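Local coordinates for protein dextranase (Pseudarthrobacter oxydans, PDB 6NZS) that cleaves alpha-1,6-glucosidic linkages within dextran chains, acting as an endo-hydrolase of glycoside hydrolase family 49, at residues I414-T419 with L450-H455; I489-L494 with S520-Y525. One frame throughout, in Å; residues are numbered along the deposited sequence.

Contact 1. Residues I414-T419 with L450-H455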
loop_
_atom_site.group_PDB
_atom_site.type_symbol
_atom_site.label_atom_id
_atom_site.label_comp_id
_atom_site.label_asym_id
_atom_site.label_seq_id
_atom_site.Cartn_x
_atom_site.Cartn_y
_atom_site.Cartn_z
ATOM N N ILE A 414 5.781 2.265 8.071
ATOM C CA ILE A 414 6.974 2.940 7.560
ATOM C C ILE A 414 8.215 2.195 8.048
ATOM O O ILE A 414 8.328 1.880 9.236
ATOM C CB ILE A 414 6.991 4.393 8.053
ATOM C CG1 ILE A 414 5.921 5.212 7.329
ATOM C CG2 ILE A 414 8.380 5.010 7.881
ATOM C CD1 ILE A 414 5.406 6.406 8.128
ATOM N N GLN A 415 9.166 1.934 7.138
ATOM C CA GLN A 415 10.380 1.176 7.443
ATOM C C GLN A 415 11.606 1.933 6.943
ATOM O O GLN A 415 11.635 2.356 5.787
ATOM C CB GLN A 415 10.323 -0.167 6.710
ATOM C CG GLN A 415 11.550 -1.063 6.911
ATOM C CD GLN A 415 11.684 -1.507 8.344
ATOM O OE1 GLN A 415 12.555 -1.045 9.076
ATOM N NE2 GLN A 415 10.790 -2.401 8.769
ATOM N N TRP A 416 12.635 2.061 7.792
ATOM C CA TRP A 416 13.940 2.523 7.321
ATOM C C TRP A 416 15.095 1.673 7.836
ATOM O O TRP A 416 16.261 2.022 7.596
ATOM C CB TRP A 416 14.178 4.023 7.578
ATOM C CG TRP A 416 14.370 4.435 9.009
ATOM C CD1 TRP A 416 15.531 4.394 9.738
ATOM C CD2 TRP A 416 13.371 4.986 9.880
ATOM N NE1 TRP A 416 15.308 4.885 11.005
ATOM C CE2 TRP A 416 13.992 5.252 11.119
ATOM C CE3 TRP A 416 12.014 5.297 9.725
ATOM C CZ2 TRP A 416 13.303 5.806 12.199
ATOM C CZ3 TRP A 416 11.325 5.837 10.806
ATOM C CH2 TRP A 416 11.971 6.082 12.027
ATOM N N GLY A 417 14.810 0.556 8.504
ATOM C CA GLY A 417 15.842 -0.319 9.030
ATOM C C GLY A 417 16.239 -1.455 8.108
ATOM O O GLY A 417 16.338 -1.267 6.887
ATOM N N TRP A 418 16.471 -2.635 8.702
ATOM C CA TRP A 418 16.927 -3.875 8.059
ATOM C C TRP A 418 18.428 -3.914 7.771
ATOM O O TRP A 418 19.029 -4.991 7.806
ATOM C CB TRP A 418 16.149 -4.235 6.788
ATOM C CG TRP A 418 14.694 -4.618 6.969
ATOM C CD1 TRP A 418 13.611 -3.990 6.411
ATOM C CD2 TRP A 418 14.173 -5.744 7.701
ATOM N NE1 TRP A 418 12.452 -4.638 6.772
ATOM C CE2 TRP A 418 12.767 -5.714 7.563
ATOM C CE3 TRP A 418 14.756 -6.756 8.477
ATOM C CZ2 TRP A 418 11.935 -6.664 8.154
ATOM C CZ3 TRP A 418 13.926 -7.706 9.062
ATOM C CH2 TRP A 418 12.527 -7.645 8.905
ATOM N N THR A 419 19.024 -2.781 7.413
ATOM C CA THR A 419 20.467 -2.674 7.216
ATOM C C THR A 419 20.884 -1.278 7.644
ATOM O O THR A 419 20.048 -0.368 7.698
ATOM C CB THR A 419 20.882 -2.876 5.743
ATOM O OG1 THR A 419 20.477 -1.750 4.947
ATOM C CG2 THR A 419 20.314 -4.138 5.132
ATOM N N LEU A 450 5.796 3.292 12.765
ATOM C CA LEU A 450 7.128 3.672 12.294
ATOM C C LEU A 450 8.172 2.700 12.837
ATOM O O LEU A 450 8.108 2.289 13.999
ATOM C CB LEU A 450 7.467 5.109 12.718
ATOM C CG LEU A 450 6.511 6.182 12.201
ATOM C CD1 LEU A 450 5.650 6.740 13.327
ATOM C CD2 LEU A 450 7.296 7.292 11.503
ATOM N N ASN A 451 9.159 2.348 12.006
ATOM C CA ASN A 451 10.050 1.251 12.366
ATOM C C ASN A 451 11.398 1.388 11.676
ATOM O O ASN A 451 11.469 1.706 10.490
ATOM C CB ASN A 451 9.374 -0.063 11.951
ATOM C CG ASN A 451 10.136 -1.320 12.351
ATOM O OD1 ASN A 451 10.202 -2.256 11.557
ATOM N ND2 ASN A 451 10.664 -1.375 13.576
ATOM N N SER A 452 12.454 1.141 12.446
ATOM C CA SER A 452 13.751 0.705 11.931
ATOM C C SER A 452 13.948 -0.708 12.465
ATOM O O SER A 452 14.339 -0.897 13.622
ATOM C CB SER A 452 14.879 1.619 12.393
ATOM O OG SER A 452 16.143 1.012 12.101
ATOM N N SER A 453 13.644 -1.700 11.636
ATOM C CA SER A 453 13.822 -3.082 12.051
ATOM C C SER A 453 15.303 -3.388 12.264
ATOM O O SER A 453 16.188 -2.753 11.674
ATOM C CB SER A 453 13.259 -4.031 10.993
ATOM O OG SER A 453 13.383 -5.390 11.407
ATOM N N SER A 454 15.563 -4.379 13.114
ATOM C CA SER A 454 16.901 -4.937 13.262
ATOM C C SER A 454 17.332 -5.611 11.954
ATOM O O SER A 454 16.576 -5.690 10.987
ATOM C CB SER A 454 16.908 -5.902 14.442
ATOM O OG SER A 454 15.920 -6.901 14.264
ATOM N N HIS A 455 18.569 -6.123 11.932
ATOM C CA HIS A 455 19.187 -6.541 10.676
ATOM C C HIS A 455 18.556 -7.814 10.120
ATOM O O HIS A 455 18.361 -8.794 10.840
ATOM C CB HIS A 455 20.681 -6.770 10.882
ATOM C CG HIS A 455 21.488 -6.610 9.630
ATOM N ND1 HIS A 455 21.458 -7.525 8.601
ATOM C CD2 HIS A 455 22.334 -5.627 9.238
ATOM C CE1 HIS A 455 22.257 -7.117 7.630
ATOM N NE2 HIS A 455 22.801 -5.969 7.991
#

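Contact 2. Residues I489-L494 with S520-Y525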
loop_
_atom_site.group_PDB
_atom_site.type_symbol
_atom_site.label_atom_id
_atom_site.label_comp_id
_atom_site.label_asym_id
_atom_site.label_seq_id
_atom_site.Cartn_x
_atom_site.Cartn_y
_atom_site.Cartn_z
ATOM N N ILE A 489 6.096 3.295 17.524
ATOM C CA ILE A 489 7.416 3.408 16.900
ATOM C C ILE A 489 8.413 2.472 17.568
ATOM O O ILE A 489 8.529 2.441 18.797
ATOM C CB ILE A 489 7.905 4.873 16.893
ATOM C CG1 ILE A 489 9.257 4.984 16.196
ATOM C CG2 ILE A 489 7.974 5.440 18.307
ATOM C CD1 ILE A 489 9.592 6.422 15.768
ATOM N N ARG A 490 9.160 1.724 16.755
ATOM C CA ARG A 490 10.272 0.924 17.257
ATOM C C ARG A 490 11.478 1.191 16.377
ATOM O O ARG A 490 11.473 0.846 15.194
ATOM C CB ARG A 490 9.943 -0.569 17.309
ATOM C CG ARG A 490 9.099 -0.932 18.520
ATOM C CD ARG A 490 8.641 -2.382 18.532
ATOM N NE ARG A 490 7.573 -2.504 19.515
ATOM C CZ ARG A 490 6.754 -3.543 19.635
ATOM N NH1 ARG A 490 6.887 -4.602 18.852
ATOM N NH2 ARG A 490 5.788 -3.508 20.546
ATOM N N VAL A 491 12.506 1.799 16.956
ATOM C CA VAL A 491 13.736 2.104 16.239
ATOM C C VAL A 491 14.851 1.266 16.843
ATOM O O VAL A 491 15.304 1.540 17.959
ATOM C CB VAL A 491 14.061 3.601 16.311
ATOM C CG1 VAL A 491 15.416 3.892 15.659
ATOM C CG2 VAL A 491 12.957 4.417 15.634
ATOM N N TYR A 492 15.286 0.244 16.112
ATOM C CA TYR A 492 16.525 -0.469 16.417
ATOM C C TYR A 492 17.573 0.143 15.497
ATOM O O TYR A 492 17.646 -0.192 14.313
ATOM C CB TYR A 492 16.339 -1.976 16.236
ATOM C CG TYR A 492 15.140 -2.437 17.033
ATOM C CD1 TYR A 492 15.217 -2.605 18.411
ATOM C CD2 TYR A 492 13.908 -2.616 16.417
ATOM C CE1 TYR A 492 14.098 -2.976 19.149
ATOM C CE2 TYR A 492 12.799 -2.982 17.131
ATOM C CZ TYR A 492 12.898 -3.171 18.492
ATOM O OH TYR A 492 11.776 -3.526 19.208
ATOM N N ALA A 493 18.337 1.096 16.034
ATOM C CA ALA A 493 19.188 1.937 15.197
ATOM C C ALA A 493 20.399 1.157 14.709
ATOM O O ALA A 493 21.234 0.725 15.510
ATOM C CB ALA A 493 19.634 3.177 15.966
ATOM N N LEU A 494 20.491 0.987 13.394
ATOM C CA LEU A 494 21.622 0.333 12.757
ATOM C C LEU A 494 22.618 1.335 12.199
ATOM O O LEU A 494 23.650 0.930 11.650
ATOM C CB LEU A 494 21.140 -0.609 11.651
ATOM C CG LEU A 494 20.192 -1.727 12.106
ATOM C CD1 LEU A 494 19.643 -2.477 10.899
ATOM C CD2 LEU A 494 20.904 -2.676 13.063
ATOM N N SER A 520 6.756 1.151 22.591
ATOM C CA SER A 520 7.616 1.790 21.604
ATOM C C SER A 520 9.060 1.734 22.096
ATOM O O SER A 520 9.313 1.863 23.298
ATOM C CB SER A 520 7.185 3.238 21.384
ATOM O OG SER A 520 6.022 3.293 20.562
ATOM N N HIS A 521 10.003 1.526 21.162
ATOM C CA HIS A 521 11.409 1.288 21.482
ATOM C C HIS A 521 12.318 2.273 20.758
ATOM O O HIS A 521 12.019 2.735 19.656
ATOM C CB HIS A 521 11.843 -0.123 21.054
ATOM C CG HIS A 521 11.521 -1.193 22.052
ATOM N ND1 HIS A 521 11.615 -2.535 21.757
ATOM C CD2 HIS A 521 11.097 -1.117 23.336
ATOM C CE1 HIS A 521 11.282 -3.243 22.823
ATOM N NE2 HIS A 521 10.961 -2.405 23.793
ATOM N N LEU A 522 13.459 2.557 21.388
ATOM C CA LEU A 522 14.529 3.355 20.788
ATOM C C LEU A 522 15.830 2.814 21.363
ATOM O O LEU A 522 16.106 3.010 22.554
ATOM C CB LEU A 522 14.355 4.825 21.141
ATOM C CG LEU A 522 15.404 5.792 20.576
ATOM C CD1 LEU A 522 15.358 5.843 19.044
ATOM C CD2 LEU A 522 15.178 7.171 21.144
ATOM N N LYS A 523 16.613 2.115 20.537
ATOM C CA LYS A 523 17.783 1.386 21.009
ATOM C C LYS A 523 18.942 1.619 20.055
ATOM O O LYS A 523 18.746 1.689 18.839
ATOM C CB LYS A 523 17.501 -0.121 21.065
ATOM C CG LYS A 523 16.369 -0.510 22.024
ATOM C CD LYS A 523 16.242 -2.022 22.152
ATOM C CE LYS A 523 15.156 -2.398 23.147
ATOM N NZ LYS A 523 15.574 -2.087 24.550
ATOM N N ARG A 524 20.150 1.721 20.613
ATOM C CA ARG A 524 21.367 1.915 19.832
ATOM C C ARG A 524 22.107 0.586 19.740
ATOM O O ARG A 524 22.542 0.039 20.760
ATOM C CB ARG A 524 22.260 2.972 20.489
ATOM C CG ARG A 524 21.589 4.324 20.639
ATOM C CD ARG A 524 22.553 5.413 21.080
ATOM N NE ARG A 524 23.034 5.237 22.447
ATOM C CZ ARG A 524 24.316 5.273 22.804
ATOM N NH1 ARG A 524 25.263 5.463 21.898
ATOM N NH2 ARG A 524 24.654 5.111 24.075
ATOM N N TYR A 525 22.244 0.067 18.524
ATOM C CA TYR A 525 22.997 -1.158 18.305
ATOM C C TYR A 525 24.475 -0.823 18.077
ATOM O O TYR A 525 24.860 0.346 17.968
ATOM C CB TYR A 525 22.386 -1.965 17.154
ATOM C CG TYR A 525 21.130 -2.742 17.540
ATOM C CD1 TYR A 525 20.491 -2.512 18.754
ATOM C CD2 TYR A 525 20.605 -3.715 16.700
ATOM C CE1 TYR A 525 19.351 -3.222 19.112
ATOM C CE2 TYR A 525 19.466 -4.436 17.054
ATOM C CZ TYR A 525 18.856 -4.183 18.259
ATOM O OH TYR A 525 17.727 -4.891 18.621
#

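Contact 1. Residues I414-T419 with L450-H455
The side-chain carbonyl oxygen of Q415 is gripped by two backbone N-H groups, one from each side of the contact. OE1 accepts from S453 N at 2.9 Å, in a nearly straight bond (176°), and from G417 N at 2.8 Å. Both donors lie in the carbonyl plane, each on a lone pair, and between them they fix the amide's rotation and give partners to two N-H groups at the point where the chains leave strand geometry. The other end of the same amide reaches the neighbouring asparagine: Q415 NE2 donates to N451 OD1 over 2.9 Å, with the two amide planes turned 70° against each other. The reach depends on a bend in the glutamine: CG is anti to the backbone N (chi1 179°), and the turn at chi2 folds the amide back towards 450-455. D389 takes a further bond from NE2.

Where the pairing ends, two indoles lie against successive serines. S452 CB sits over one face of the W416 ring, 3.6 Å from NE1, while S453 CB lies over the six-membered ring of W418, 3.8 Å from its centroid and close to its normal. The backbone bond from W418 N to S453 O (3.0 Å) ties the main chain at W418 to 450-455, while D389 holds the indole N-H, and H455 presents an imidazole face to W418 O. On the side of the strands opposite Q415 and N451, I414 and L450 lie side by side, CD1 to CD2 4.0 Å, and both touch F476 of strand 469-482. Such in-register stacking of like residues, aliphatic inside and amide to amide on the other face, is characteristic of successive coils of a parallel beta-helix, the solenoid of this family.

Contact 2. Residues I489-L494 with S520-Y525
Y492 meets two residues of the adjacent strand, and Y525 just beyond its end, between its CB and its hydroxyl. CB lies over one face of the Y525 ring, 3.9 Å from CZ, in a CH-pi contact. Further out, Y492 CD1 approaches Y525 OH at 3.4 Å, and CE1 on the same edge of the ring has K523 CD alongside at 3.8 Å, close to the ring plane. The tip ends in a short bond: Y492 OH and H521 ND1 are 2.7 Å apart, and either could be the donor. With CG beside the backbone N (chi1 -53°), the ring is swung back along its strand, so its hydroxyl arrives level with H521, two residues before its register partner K523. The phenol and imidazole planes stand at 81° and meet rim to rim, while K523 CE lies over the centre of one imidazole face and K523 NZ goes on to a salt bridge with D575. With a leucine in place of Y492, H521 ND1 would probably lose its hydroxyl mate, the imidazole would be freer to turn, and a gap would be likely to open beside Y525 and K523.

On the reverse face V491 and L522 run side by side, CB to CD1 3.8 Å. The backbones pair as regular parallel strands, V491 accepting from K523 N and A493 donating to K523 O. At the start of the ladder a serine side chain joins in: I489 N donates to S520 OG over 3.0 Å. Strand 521-524 is the outermost of its parallel sheet, and strand 489-493 lies between it and strand 450-452. Past this last strand the chain's later residues take over: R571 bonds to the S520 backbone, F574 packs on L522, and the N578 side-chain amide donates to L522 O.

Contact 1 and contact 2 belong to one parallel sheet, their centres about 9 Å apart, and a single strand pairing, that of 450-452 with 489-493, lies between them. Backbone pairing carries on from one to the other through a probable hydrogen bond between S452 O and Y492 N at 2.9 Å. A side chain reinforces it: N451 ND2 probably donates to R490 O, also at 2.9 Å, so the asparagine that receives an amide bond in contact 1 passes one on to contact 2. At the far ends, L494 CD1 packs 3.6 Å from S453 O. The two differ in place: D389 links contact 1 to an earlier coil, whereas contact 2 closes the sheet.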